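Protein adenylyltransferase (Bartonella henselae str. Houston-1, PDB 5NH2) transfers AMP from ATP onto tyrosine and threonine residues of host target proteins during infection, an activity carried by its fido (Fic) domain. Local coordinates at residues P82-F85 with T89-A92; A91-M96 with P152-N157; E135-A140 with H204-I209; E142-L147 with L176-I181. All blocks are in the same frame, centred on the assembly; numbering follows the deposited sequence.

Contact 1. Residues P82-F85 with T89-A92; sequences PFTF and TTAA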
loop_
_atom_site.group_PDB
_atom_site.type_symbol
_atom_site.label_atom_id
_atom_site.label_comp_id
_atom_site.label_asym_id
_atom_site.label_seq_id
_atom_site.Cartn_x
_atom_site.Cartn_y
_atom_site.Cartn_z
ATOM N N PRO A 82 -15.314 20.807 8.995
ATOM C CA PRO A 82 -16.229 21.225 7.923
ATOM C C PRO A 82 -15.470 21.861 6.772
ATOM O O PRO A 82 -14.671 22.787 6.974
ATOM C CB PRO A 82 -17.150 22.237 8.609
ATOM C CG PRO A 82 -17.096 21.896 10.032
ATOM C CD PRO A 82 -15.789 21.206 10.333
ATOM N N PHE A 83 -15.740 21.378 5.558
ATOM C CA PHE A 83 -15.086 21.927 4.375
ATOM C C PHE A 83 -16.117 22.599 3.479
ATOM O O PHE A 83 -17.146 22.005 3.156
ATOM C CB PHE A 83 -14.314 20.844 3.580
ATOM C CG PHE A 83 -13.715 21.357 2.274
ATOM C CD1 PHE A 83 -12.413 21.839 2.223
ATOM C CD2 PHE A 83 -14.463 21.388 1.102
ATOM C CE1 PHE A 83 -11.878 22.349 1.027
ATOM C CE2 PHE A 83 -13.916 21.886 -0.091
ATOM C CZ PHE A 83 -12.638 22.366 -0.123
ATOM N N THR A 84 -15.814 23.809 3.033
ATOM C CA THR A 84 -16.730 24.566 2.194
ATOM C C THR A 84 -16.216 24.616 0.760
ATOM O O THR A 84 -15.169 25.212 0.490
ATOM C CB THR A 84 -16.931 25.978 2.734
ATOM O OG1 THR A 84 -17.580 25.904 4.003
ATOM C CG2 THR A 84 -17.822 26.801 1.746
ATOM N N PHE A 85 -16.978 24.020 -0.150
ATOM C CA PHE A 85 -16.639 23.965 -1.561
ATOM C C PHE A 85 -16.740 25.345 -2.224
ATOM O O PHE A 85 -17.476 26.235 -1.785
ATOM C CB PHE A 85 -17.579 22.985 -2.272
ATOM C CG PHE A 85 -17.285 21.524 -1.992
ATOM C CD1 PHE A 85 -16.475 20.784 -2.862
ATOM C CD2 PHE A 85 -17.808 20.895 -0.863
ATOM C CE1 PHE A 85 -16.198 19.428 -2.625
ATOM C CE2 PHE A 85 -17.530 19.545 -0.609
ATOM C CZ PHE A 85 -16.726 18.809 -1.499
ATOM N N THR A 89 -21.448 25.005 -0.719
ATOM C CA THR A 89 -21.950 24.003 0.222
ATOM C C THR A 89 -20.848 23.558 1.178
ATOM O O THR A 89 -19.660 23.655 0.868
ATOM C CB THR A 89 -22.517 22.806 -0.526
ATOM O OG1 THR A 89 -21.440 22.100 -1.136
ATOM C CG2 THR A 89 -23.454 23.289 -1.661
ATOM N N THR A 90 -21.247 23.078 2.352
ATOM C CA THR A 90 -20.297 22.670 3.380
ATOM C C THR A 90 -20.528 21.215 3.782
ATOM O O THR A 90 -21.635 20.826 4.180
ATOM C CB THR A 90 -20.371 23.596 4.602
ATOM O OG1 THR A 90 -20.360 24.948 4.158
ATOM C CG2 THR A 90 -19.144 23.401 5.489
ATOM N N ALA A 91 -19.477 20.421 3.667
ATOM C CA ALA A 91 -19.518 18.987 3.863
ATOM C C ALA A 91 -18.639 18.613 5.049
ATOM O O ALA A 91 -17.673 19.310 5.376
ATOM C CB ALA A 91 -19.021 18.271 2.573
ATOM N N ALA A 92 -18.997 17.519 5.707
ATOM C CA ALA A 92 -18.134 16.821 6.658
ATOM C C ALA A 92 -18.676 15.409 6.807
ATOM O O ALA A 92 -19.854 15.155 6.532
ATOM C CB ALA A 92 -18.076 17.505 8.022
#
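The ring of Phe85 lies with one edge against the opposite strand. At that edge, near the ring plane, sit Thr89 O and the methyl of Ala91. Phe85 CE2 touches Ala91 CB at 3.7 Å, and Phe85 CD2 is equally close to Thr89 O. One face of the same ring is taken by Phe83, whose CE2 stands over the ring centre. The pair is T-shaped: Phe83 is edge-on, and Phe85 CG lies near the plane of the Phe83 ring. The two segments form a beta hairpin with antiparallel strands 83-84 and 90-91. In Fic proteins a hairpin at this place, the flap, borders the active site and probably helps to hold the target segment. Phe85 is a likely ATP-site residue by similarity with relatives.

Phe83 and Ala91 are a hydrogen-bonded pair. Phe83 N gives an almost straight bond to Ala91 O (2.8 Å, 176° at the hydrogen), and Ala91 N returns one to Phe83 O (2.9 Å). A third bond, Phe85 N to Thr89 O (2.9 Å), closes the turn end. With CG anti to the carbonyl carbon (chi1 -74°), the Phe85 ring swings across to Ala91. Lys20 makes a cation-pi contact with it, and Tyr77 meets Phe83 edge-to-face.

Thr84 and Thr90 form the non-hydrogen-bonded pair on the other face of the hairpin. Each hydroxyl lies beside its own backbone N. This brings Thr84 OG1 and Thr90 OG1 to 2.9 Å in a hydrogen bond that either may donate. Thr90 CG2 rests 3.3 Å from Thr84 OG1.

Contact 2. Residues A91-M96 with P152-N157; sequences AAMPEM and PFREGN. With MG (magnesium ion), chain C.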
loop_
_atom_site.group_PDB
_atom_site.type_symbol
_atom_site.label_atom_id
_atom_site.label_comp_id
_atom_site.label_asym_id
_atom_site.label_seq_id
_atom_site.Cartn_x
_atom_site.Cartn_y
_atom_site.Cartn_z
ATOM N N ALA A 91 -19.477 20.421 3.667
ATOM C CA ALA A 91 -19.518 18.987 3.863
ATOM C C ALA A 91 -18.639 18.613 5.049
ATOM O O ALA A 91 -17.673 19.310 5.376
ATOM C CB ALA A 91 -19.021 18.271 2.573
ATOM N N ALA A 92 -18.997 17.519 5.707
ATOM C CA ALA A 92 -18.134 16.821 6.658
ATOM C C ALA A 92 -18.676 15.409 6.807
ATOM O O ALA A 92 -19.854 15.155 6.532
ATOM C CB ALA A 92 -18.076 17.505 8.022
ATOM N N MET A 93 -17.808 14.483 7.225
ATOM C CA MET A 93 -18.245 13.130 7.557
ATOM C C MET A 93 -17.583 12.666 8.863
ATOM O O MET A 93 -16.764 11.741 8.865
ATOM C CB MET A 93 -17.960 12.175 6.394
ATOM C CG MET A 93 -18.640 10.833 6.536
ATOM S SD MET A 93 -18.451 9.748 5.089
ATOM C CE MET A 93 -19.629 10.484 3.944
ATOM N N PRO A 94 -17.975 13.270 10.001
ATOM C CA PRO A 94 -17.500 12.767 11.323
ATOM C C PRO A 94 -17.738 11.270 11.553
ATOM O O PRO A 94 -16.962 10.619 12.265
ATOM C CB PRO A 94 -18.305 13.625 12.335
ATOM C CG PRO A 94 -19.613 13.934 11.617
ATOM C CD PRO A 94 -19.077 14.232 10.153
ATOM N N GLU A 95 -18.749 10.683 10.933
ATOM C CA GLU A 95 -18.954 9.246 11.041
ATOM C C GLU A 95 -19.049 8.692 9.625
ATOM O O GLU A 95 -19.890 9.136 8.832
ATOM C CB GLU A 95 -20.223 8.900 11.874
ATOM C CG GLU A 95 -20.435 7.395 12.031
ATOM C CD GLU A 95 -21.732 6.969 12.707
ATOM O OE1 GLU A 95 -22.160 5.777 12.546
ATOM O OE2 GLU A 95 -22.317 7.801 13.431
ATOM N N MET A 96 -18.174 7.758 9.288
ATOM C CA MET A 96 -18.209 7.128 7.964
ATOM C C MET A 96 -18.549 5.658 8.174
ATOM O O MET A 96 -17.682 4.858 8.547
ATOM C CB MET A 96 -16.872 7.310 7.240
ATOM C CG MET A 96 -16.556 6.277 6.141
ATOM S SD MET A 96 -15.157 6.820 5.064
ATOM C CE MET A 96 -15.115 8.548 5.507
ATOM N N PRO A 152 -8.743 8.964 8.683
ATOM C CA PRO A 152 -9.201 10.342 8.901
ATOM C C PRO A 152 -9.636 11.091 7.653
ATOM O O PRO A 152 -10.101 12.232 7.824
ATOM C CB PRO A 152 -7.981 11.043 9.549
ATOM C CG PRO A 152 -6.778 10.334 8.964
ATOM C CD PRO A 152 -7.261 8.841 8.746
ATOM N N PHE A 153 -9.391 10.588 6.426
ATOM C CA PHE A 153 -9.762 11.325 5.215
ATOM C C PHE A 153 -11.075 10.810 4.633
ATOM O O PHE A 153 -11.486 9.676 4.878
ATOM C CB PHE A 153 -8.669 11.285 4.124
ATOM C CG PHE A 153 -7.357 11.850 4.579
ATOM C CD1 PHE A 153 -7.137 13.215 4.549
ATOM C CD2 PHE A 153 -6.361 11.012 5.086
ATOM C CE1 PHE A 153 -5.943 13.753 4.995
ATOM C CE2 PHE A 153 -5.157 11.542 5.552
ATOM C CZ PHE A 153 -4.936 12.911 5.508
ATOM N N ARG A 154 -11.769 11.704 3.917
ATOM C CA ARG A 154 -12.980 11.324 3.196
ATOM C C ARG A 154 -12.718 10.219 2.172
ATOM O O ARG A 154 -13.555 9.317 2.004
ATOM C CB ARG A 154 -13.586 12.556 2.520
ATOM C CG ARG A 154 -14.736 12.212 1.624
ATOM C CD ARG A 154 -15.815 11.497 2.405
ATOM N NE ARG A 154 -17.010 11.233 1.608
ATOM C CZ ARG A 154 -17.209 10.110 0.924
ATOM N NH1 ARG A 154 -16.286 9.156 0.930
ATOM N NH2 ARG A 154 -18.332 9.935 0.232
ATOM N N GLU A 155 -11.587 10.295 1.449
ATOM C CA GLU A 155 -11.149 9.267 0.505
ATOM C C GLU A 155 -9.616 9.347 0.328
ATOM O O GLU A 155 -9.003 10.396 0.575
ATOM C CB GLU A 155 -11.891 9.430 -0.827
ATOM C CG GLU A 155 -11.501 8.437 -1.927
ATOM C CD GLU A 155 -12.212 7.097 -1.824
ATOM O OE1 GLU A 155 -13.466 7.094 -1.779
ATOM O OE2 GLU A 155 -11.507 6.053 -1.799
ATOM N N GLY A 156 -9.003 8.217 -0.087
ATOM C CA GLY A 156 -7.563 8.102 -0.199
ATOM C C GLY A 156 -6.790 7.743 1.081
ATOM O O GLY A 156 -5.586 8.067 1.184
ATOM N N ASN A 157 -7.423 7.057 2.042
ATOM C CA ASN A 157 -6.757 6.758 3.322
ATOM C C ASN A 157 -5.662 5.698 3.181
ATOM O O ASN A 157 -4.536 5.866 3.689
ATOM C CB ASN A 157 -7.801 6.328 4.357
ATOM C CG ASN A 157 -8.750 7.464 4.706
ATOM O OD1 ASN A 157 -8.393 8.338 5.504
ATOM N ND2 ASN A 157 -9.936 7.497 4.053
HETATM MG MG MG C . -9.297 5.053 -1.676
#
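Arg154 buries the most surface here, its side chain against Met93 and its backbone O near the end of Met96. It belongs to the Fic motif, which spans the loop after helix 133-150 and the start of helix 157-171 and holds the nucleotide. Met93 crosses over one face of the Arg154 guanidinium. Its CE lies 3.6 Å from Arg154 NE and 3.9 Å from Arg154 CZ. The sulfur lies above the same plane but is displaced toward the rim. Arg154 has CG anti to the backbone N, then bends at chi2 (58°), and this carries the flat group out to Met93. The contact buries Arg154 NE, which has no polar partner in the model.

Met96 comes in from the same loop as Met93, which follows strand 90-91. Its terminal methyl reaches the backbone: Met96 CE is 3.9 Å from Phe153 O and equally far from Arg154 O. The methyl thus meets the motif loop where its backbone is pinned from within. Asn157 does the pinning, with OD1 taking the N-H of Phe153.

Glu155, Gly156 and Asn157 are ATP-binding residues. Glu155 OE2 binds the magnesium ion at 2.4 Å, while Glu155 O accepts a bond from His64. Gly156 is the N-cap of the next helix. The amide of Asn157 turns its ND2 back to Phe153 O at 2.8 Å, with that oxygen in the plane of the amide.

Contact 3. Residues E135-A140 with H204-I209; sequences EFNSEA and HLFEDI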
loop_
_atom_site.group_PDB
_atom_site.type_symbol
_atom_site.label_atom_id
_atom_site.label_comp_id
_atom_site.label_asym_id
_atom_site.label_seq_id
_atom_site.Cartn_x
_atom_site.Cartn_y
_atom_site.Cartn_z
ATOM N N GLU A 135 12.655 -3.787 16.373
ATOM C CA GLU A 135 12.140 -2.698 17.209
ATOM C C GLU A 135 11.248 -1.738 16.407
ATOM O O GLU A 135 10.086 -1.483 16.771
ATOM C CB GLU A 135 13.322 -1.949 17.838
ATOM C CG GLU A 135 14.235 -2.816 18.664
ATOM C CD GLU A 135 15.527 -2.092 19.144
ATOM O OE1 GLU A 135 15.969 -1.116 18.480
ATOM O OE2 GLU A 135 16.106 -2.511 20.186
ATOM N N PHE A 136 11.796 -1.183 15.315
ATOM C CA PHE A 136 11.032 -0.307 14.447
ATOM C C PHE A 136 9.708 -0.953 14.068
ATOM O O PHE A 136 8.660 -0.331 14.223
ATOM C CB PHE A 136 11.820 0.064 13.191
ATOM C CG PHE A 136 11.018 0.879 12.190
ATOM C CD1 PHE A 136 10.948 2.256 12.289
ATOM C CD2 PHE A 136 10.331 0.247 11.147
ATOM C CE1 PHE A 136 10.185 2.990 11.384
ATOM C CE2 PHE A 136 9.576 0.977 10.217
ATOM C CZ PHE A 136 9.500 2.357 10.338
ATOM N N ASN A 137 9.724 -2.213 13.609
ATOM C CA ASN A 137 8.472 -2.835 13.182
ATOM C C ASN A 137 7.460 -2.936 14.342
ATOM O O ASN A 137 6.272 -2.640 14.160
ATOM C CB ASN A 137 8.724 -4.213 12.560
ATOM C CG ASN A 137 9.358 -4.142 11.110
ATOM O OD1 ASN A 137 9.431 -3.076 10.490
ATOM N ND2 ASN A 137 9.815 -5.310 10.594
ATOM N N SER A 138 7.908 -3.299 15.553
ATOM C CA SER A 138 6.930 -3.425 16.634
ATOM C C SER A 138 6.278 -2.088 16.930
ATOM O O SER A 138 5.046 -2.015 17.072
ATOM C CB SER A 138 7.561 -4.016 17.895
ATOM O OG SER A 138 8.514 -3.139 18.463
ATOM N N GLU A 139 7.072 -1.005 16.961
ATOM C CA GLU A 139 6.490 0.335 17.123
ATOM C C GLU A 139 5.568 0.721 15.943
ATOM O O GLU A 139 4.389 1.115 16.119
ATOM C CB GLU A 139 7.629 1.348 17.290
ATOM C CG GLU A 139 8.403 1.187 18.572
ATOM C CD GLU A 139 7.633 1.622 19.830
ATOM O OE1 GLU A 139 8.042 1.189 20.916
ATOM O OE2 GLU A 139 6.645 2.396 19.767
ATOM N N ALA A 140 6.104 0.623 14.725
ATOM C CA ALA A 140 5.360 0.985 13.530
ATOM C C ALA A 140 3.997 0.298 13.482
ATOM O O ALA A 140 3.006 0.918 13.094
ATOM C CB ALA A 140 6.188 0.624 12.305
ATOM N N HIS A 204 3.745 -10.637 10.836
ATOM C CA HIS A 204 4.311 -11.464 9.763
ATOM C C HIS A 204 4.352 -10.696 8.434
ATOM O O HIS A 204 5.376 -10.714 7.715
ATOM C CB HIS A 204 3.493 -12.758 9.655
ATOM C CG HIS A 204 3.968 -13.712 8.598
ATOM N ND1 HIS A 204 3.180 -14.740 8.114
ATOM C CD2 HIS A 204 5.151 -13.806 7.937
ATOM C CE1 HIS A 204 3.849 -15.417 7.193
ATOM N NE2 HIS A 204 5.046 -14.867 7.063
ATOM N N LEU A 205 3.270 -9.951 8.146
ATOM C CA LEU A 205 3.250 -9.010 7.033
ATOM C C LEU A 205 4.459 -8.064 7.067
ATOM O O LEU A 205 5.222 -8.003 6.090
ATOM C CB LEU A 205 1.932 -8.221 7.044
ATOM C CG LEU A 205 1.581 -7.396 5.787
ATOM C CD1 LEU A 205 0.079 -7.236 5.660
ATOM C CD2 LEU A 205 2.191 -6.050 5.807
ATOM N N PHE A 206 4.635 -7.295 8.172
ATOM C CA PHE A 206 5.757 -6.335 8.271
ATOM C C PHE A 206 7.121 -7.037 8.170
ATOM O O PHE A 206 8.086 -6.449 7.647
ATOM C CB PHE A 206 5.697 -5.518 9.589
ATOM C CG PHE A 206 4.845 -4.226 9.517
ATOM C CD1 PHE A 206 3.467 -4.265 9.183
ATOM C CD2 PHE A 206 5.405 -2.990 9.858
ATOM C CE1 PHE A 206 2.699 -3.093 9.150
ATOM C CE2 PHE A 206 4.651 -1.783 9.813
ATOM C CZ PHE A 206 3.312 -1.832 9.455
ATOM N N GLU A 207 7.218 -8.302 8.647
ATOM C CA GLU A 207 8.491 -9.026 8.540
ATOM C C GLU A 207 8.841 -9.365 7.073
ATOM O O GLU A 207 9.974 -9.130 6.626
ATOM C CB GLU A 207 8.458 -10.289 9.408
ATOM C CG GLU A 207 9.509 -11.344 9.030
ATOM C CD GLU A 207 10.928 -11.038 9.536
ATOM O OE1 GLU A 207 11.138 -10.058 10.320
ATOM O OE2 GLU A 207 11.850 -11.791 9.117
ATOM N N ASP A 208 7.876 -9.895 6.314
ATOM C CA ASP A 208 8.126 -10.293 4.928
ATOM C C ASP A 208 8.579 -9.124 4.048
ATOM O O ASP A 208 9.348 -9.329 3.092
ATOM C CB ASP A 208 6.854 -10.926 4.341
ATOM C CG ASP A 208 6.653 -12.349 4.813
ATOM O OD1 ASP A 208 7.486 -12.828 5.626
ATOM O OD2 ASP A 208 5.671 -12.993 4.387
ATOM N N ILE A 209 8.067 -7.913 4.304
ATOM C CA ILE A 209 8.335 -6.751 3.443
ATOM C C ILE A 209 9.426 -5.819 4.002
ATOM O O ILE A 209 9.648 -4.734 3.443
ATOM C CB ILE A 209 7.049 -5.983 3.158
ATOM C CG1 ILE A 209 6.613 -5.273 4.441
ATOM C CG2 ILE A 209 5.970 -6.976 2.724
ATOM C CD1 ILE A 209 5.418 -4.371 4.211
#
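Phe206 reaches across to helix 133-150 and packs against Ala140 and Asn137. Its CE2 is 3.8 Å from Ala140 CB, and the methyl approaches the ring obliquely. Asn137 OD1 stands at the ring edge near the plane, 4.1 Å from Phe206 CD2. The amide of Asn137 is turned almost perpendicular to the ring, with 82° between the planes. Asn137 CG also sits 4.2 Å from Phe206 CB, so the asparagine covers the base of the phenylalanine as well as one ring edge. Asn137 is buried. Its CG is anti to the carbonyl carbon (chi1 -74°), which sends the amide over the gap to the other helix.

The two helices belong to the all-helical core of the fido domain. They run at 138° to each other, nearer antiparallel than parallel. Their axes come within 10.3 Å over these short segments. This joins helix 133-150, which leads toward the Fic motif, to helix 200-208 late in the domain.

The ND2 of Asn137 finds its partner just beyond the second helix. It is hydrogen-bonded to Ser210 OG, and Ser210 OG also bonds to Phe206 O. Asn137 ND2 is 3.6 Å from Phe206 O and makes no bond to it directly. Ser210 therefore ties the amide to the carbonyl. Glu207, beside Phe206 on the same helix, forms a salt bridge with Arg133 near the start of helix 133-150. Within helix 133-150, Ala140 CB also lies over one face of the Phe136 ring, toward its rim.

Contact 4. Residues E142-L147 with L176-I181; sequences ELFNSL and LNFSLI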
loop_
_atom_site.group_PDB
_atom_site.type_symbol
_atom_site.label_atom_id
_atom_site.label_comp_id
_atom_site.label_asym_id
_atom_site.label_seq_id
_atom_site.Cartn_x
_atom_site.Cartn_y
_atom_site.Cartn_z
ATOM N N GLU A 142 1.866 -0.717 15.919
ATOM C CA GLU A 142 0.912 0.014 16.755
ATOM C C GLU A 142 0.417 1.294 16.079
ATOM O O GLU A 142 -0.802 1.527 16.009
ATOM C CB GLU A 142 1.529 0.323 18.132
ATOM C CG GLU A 142 1.875 -0.922 18.933
ATOM C CD GLU A 142 2.444 -0.588 20.310
ATOM O OE1 GLU A 142 3.159 -1.452 20.865
ATOM O OE2 GLU A 142 2.168 0.525 20.830
ATOM N N LEU A 143 1.340 2.146 15.570
ATOM C CA LEU A 143 0.863 3.344 14.835
ATOM C C LEU A 143 0.058 2.998 13.570
ATOM O O LEU A 143 -0.892 3.706 13.211
ATOM C CB LEU A 143 2.026 4.261 14.468
ATOM C CG LEU A 143 2.657 4.748 15.774
ATOM C CD1 LEU A 143 3.972 5.296 15.458
ATOM C CD2 LEU A 143 1.791 5.811 16.394
ATOM N N PHE A 144 0.409 1.916 12.883
ATOM C CA PHE A 144 -0.285 1.597 11.646
ATOM C C PHE A 144 -1.705 1.091 11.933
ATOM O O PHE A 144 -2.657 1.485 11.249
ATOM C CB PHE A 144 0.546 0.571 10.865
ATOM C CG PHE A 144 -0.030 0.174 9.474
ATOM C CD1 PHE A 144 0.448 0.755 8.320
ATOM C CD2 PHE A 144 -0.956 -0.838 9.356
ATOM C CE1 PHE A 144 -0.029 0.383 7.033
ATOM C CE2 PHE A 144 -1.447 -1.209 8.099
ATOM C CZ PHE A 144 -0.973 -0.594 6.929
ATOM N N ASN A 145 -1.872 0.246 12.958
ATOM C CA ASN A 145 -3.204 -0.216 13.340
ATOM C C ASN A 145 -4.065 0.962 13.766
ATOM O O ASN A 145 -5.234 1.081 13.351
ATOM C CB ASN A 145 -3.130 -1.238 14.484
ATOM C CG ASN A 145 -2.438 -2.537 14.091
ATOM O OD1 ASN A 145 -2.241 -2.811 12.898
ATOM N ND2 ASN A 145 -2.043 -3.345 15.103
ATOM N N SER A 146 -3.491 1.866 14.567
ATOM C CA SER A 146 -4.265 3.028 15.007
ATOM C C SER A 146 -4.698 3.915 13.823
ATOM O O SER A 146 -5.872 4.314 13.719
ATOM C CB SER A 146 -3.468 3.844 16.021
ATOM O OG SER A 146 -4.030 5.133 16.105
ATOM N N LEU A 147 -3.764 4.246 12.922
ATOM C CA LEU A 147 -4.156 5.021 11.737
ATOM C C LEU A 147 -5.175 4.277 10.883
ATOM O O LEU A 147 -5.994 4.913 10.211
ATOM C CB LEU A 147 -2.939 5.355 10.870
ATOM C CG LEU A 147 -3.113 6.430 9.804
ATOM C CD1 LEU A 147 -3.575 7.724 10.478
ATOM C CD2 LEU A 147 -1.799 6.654 9.068
ATOM N N LEU A 176 9.766 -0.751 4.124
ATOM C CA LEU A 176 8.498 -1.467 4.128
ATOM C C LEU A 176 8.065 -1.546 2.668
ATOM O O LEU A 176 7.737 -0.520 2.056
ATOM C CB LEU A 176 7.455 -0.730 4.996
ATOM C CG LEU A 176 7.750 -0.820 6.487
ATOM C CD1 LEU A 176 6.779 0.032 7.349
ATOM C CD2 LEU A 176 7.732 -2.286 6.990
ATOM N N ASN A 177 8.038 -2.743 2.094
ATOM C CA ASN A 177 7.774 -2.824 0.657
ATOM C C ASN A 177 6.366 -3.370 0.452
ATOM O O ASN A 177 6.175 -4.583 0.291
ATOM C CB ASN A 177 8.833 -3.679 -0.050
ATOM C CG ASN A 177 8.813 -3.482 -1.559
ATOM O OD1 ASN A 177 7.757 -3.149 -2.134
ATOM N ND2 ASN A 177 9.957 -3.683 -2.207
ATOM N N PHE A 178 5.409 -2.444 0.301
ATOM C CA PHE A 178 3.999 -2.797 0.292
ATOM C C PHE A 178 3.576 -3.371 -1.039
ATOM O O PHE A 178 2.546 -4.058 -1.116
ATOM C CB PHE A 178 3.130 -1.583 0.641
ATOM C CG PHE A 178 3.031 -1.333 2.112
ATOM C CD1 PHE A 178 2.232 -2.155 2.918
ATOM C CD2 PHE A 178 3.736 -0.303 2.695
ATOM C CE1 PHE A 178 2.115 -1.940 4.270
ATOM C CE2 PHE A 178 3.654 -0.094 4.062
ATOM C CZ PHE A 178 2.838 -0.913 4.857
ATOM N N SER A 179 4.369 -3.137 -2.079
ATOM C CA SER A 179 4.031 -3.708 -3.363
ATOM C C SER A 179 4.152 -5.225 -3.358
ATOM O O SER A 179 3.758 -5.871 -4.335
ATOM C CB SER A 179 4.900 -3.057 -4.454
ATOM O OG SER A 179 6.121 -3.739 -4.578
ATOM N N LEU A 180 4.679 -5.817 -2.295
ATOM C CA LEU A 180 4.800 -7.266 -2.228
ATOM C C LEU A 180 3.604 -7.913 -1.533
ATOM O O LEU A 180 3.580 -9.152 -1.399
ATOM C CB LEU A 180 6.097 -7.654 -1.514
ATOM C CG LEU A 180 7.364 -7.048 -2.125
ATOM C CD1 LEU A 180 8.596 -7.708 -1.508
ATOM C CD2 LEU A 180 7.412 -7.171 -3.645
ATOM N N ILE A 181 2.625 -7.099 -1.116
ATOM C CA ILE A 181 1.472 -7.528 -0.306
ATOM C C ILE A 181 0.239 -7.522 -1.192
ATOM O O ILE A 181 -0.089 -6.475 -1.753
ATOM C CB ILE A 181 1.250 -6.577 0.884
ATOM C CG1 ILE A 181 2.415 -6.685 1.871
ATOM C CG2 ILE A 181 -0.141 -6.816 1.552
ATOM C CD1 ILE A 181 2.711 -8.106 2.255
#
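Phe144 meets Phe178 through a single corner of its ring. CB leaves helix 133-150 with CG anti to the backbone N (chi1 -177°), and these two atoms carry the ring outward to the 176-181 segment. On the ring, CE1 makes the contact. It lies 3.8 Å from Phe178 CZ and 4.2 Å from Phe178 CE1. The side chains approach head-on. The rings are almost parallel (13°) but so strongly offset, with centroids 5.9 Å apart, that little of one covers the other. Phe165 and Phe206 each meet the Phe144 ring edge-to-face, giving an aromatic cluster.

Both rings are buried in the helical part of the fido domain, near the centre of the chain. The contact joins the helix before the Fic motif to the loop after helix 157-171, the helix that carries Phe165. The side chain of Phe178 lies about 4 Å from that of Arg162 at the nearest atoms, a probable ATP-binding residue by similarity.

Phe178 begins a short 3-10 turn, residues 178-180. Just before it, Asn177 OD1 accepts a bond from Ser179 OG (3.0 Å). Asn177 also packs on Glu23 of the BiaA chain, and Ser179 on Ser30 of that chain.

In the fold
From the N terminus, contact 1 comes first and closes a tight hairpin with three residues between its segments. Its second strand runs straight into contact 2, and the two share Ala91 and Ala92. Contact 2 then closes a long loop, bringing the chain after the hairpin to the Fic motif. Before that loop closes, helix 133-150 opens contacts 3 and 4, so both cross contact 2. Contact 4 closes first and is nested inside contact 3. These two lie close together, with Ile209 O and Asn177 N probably hydrogen-bonded. Contacts 1 and 2 lie on the ATP-site side of the fido domain; contacts 3 and 4 join helix 133-150 to later parts of its helical interior.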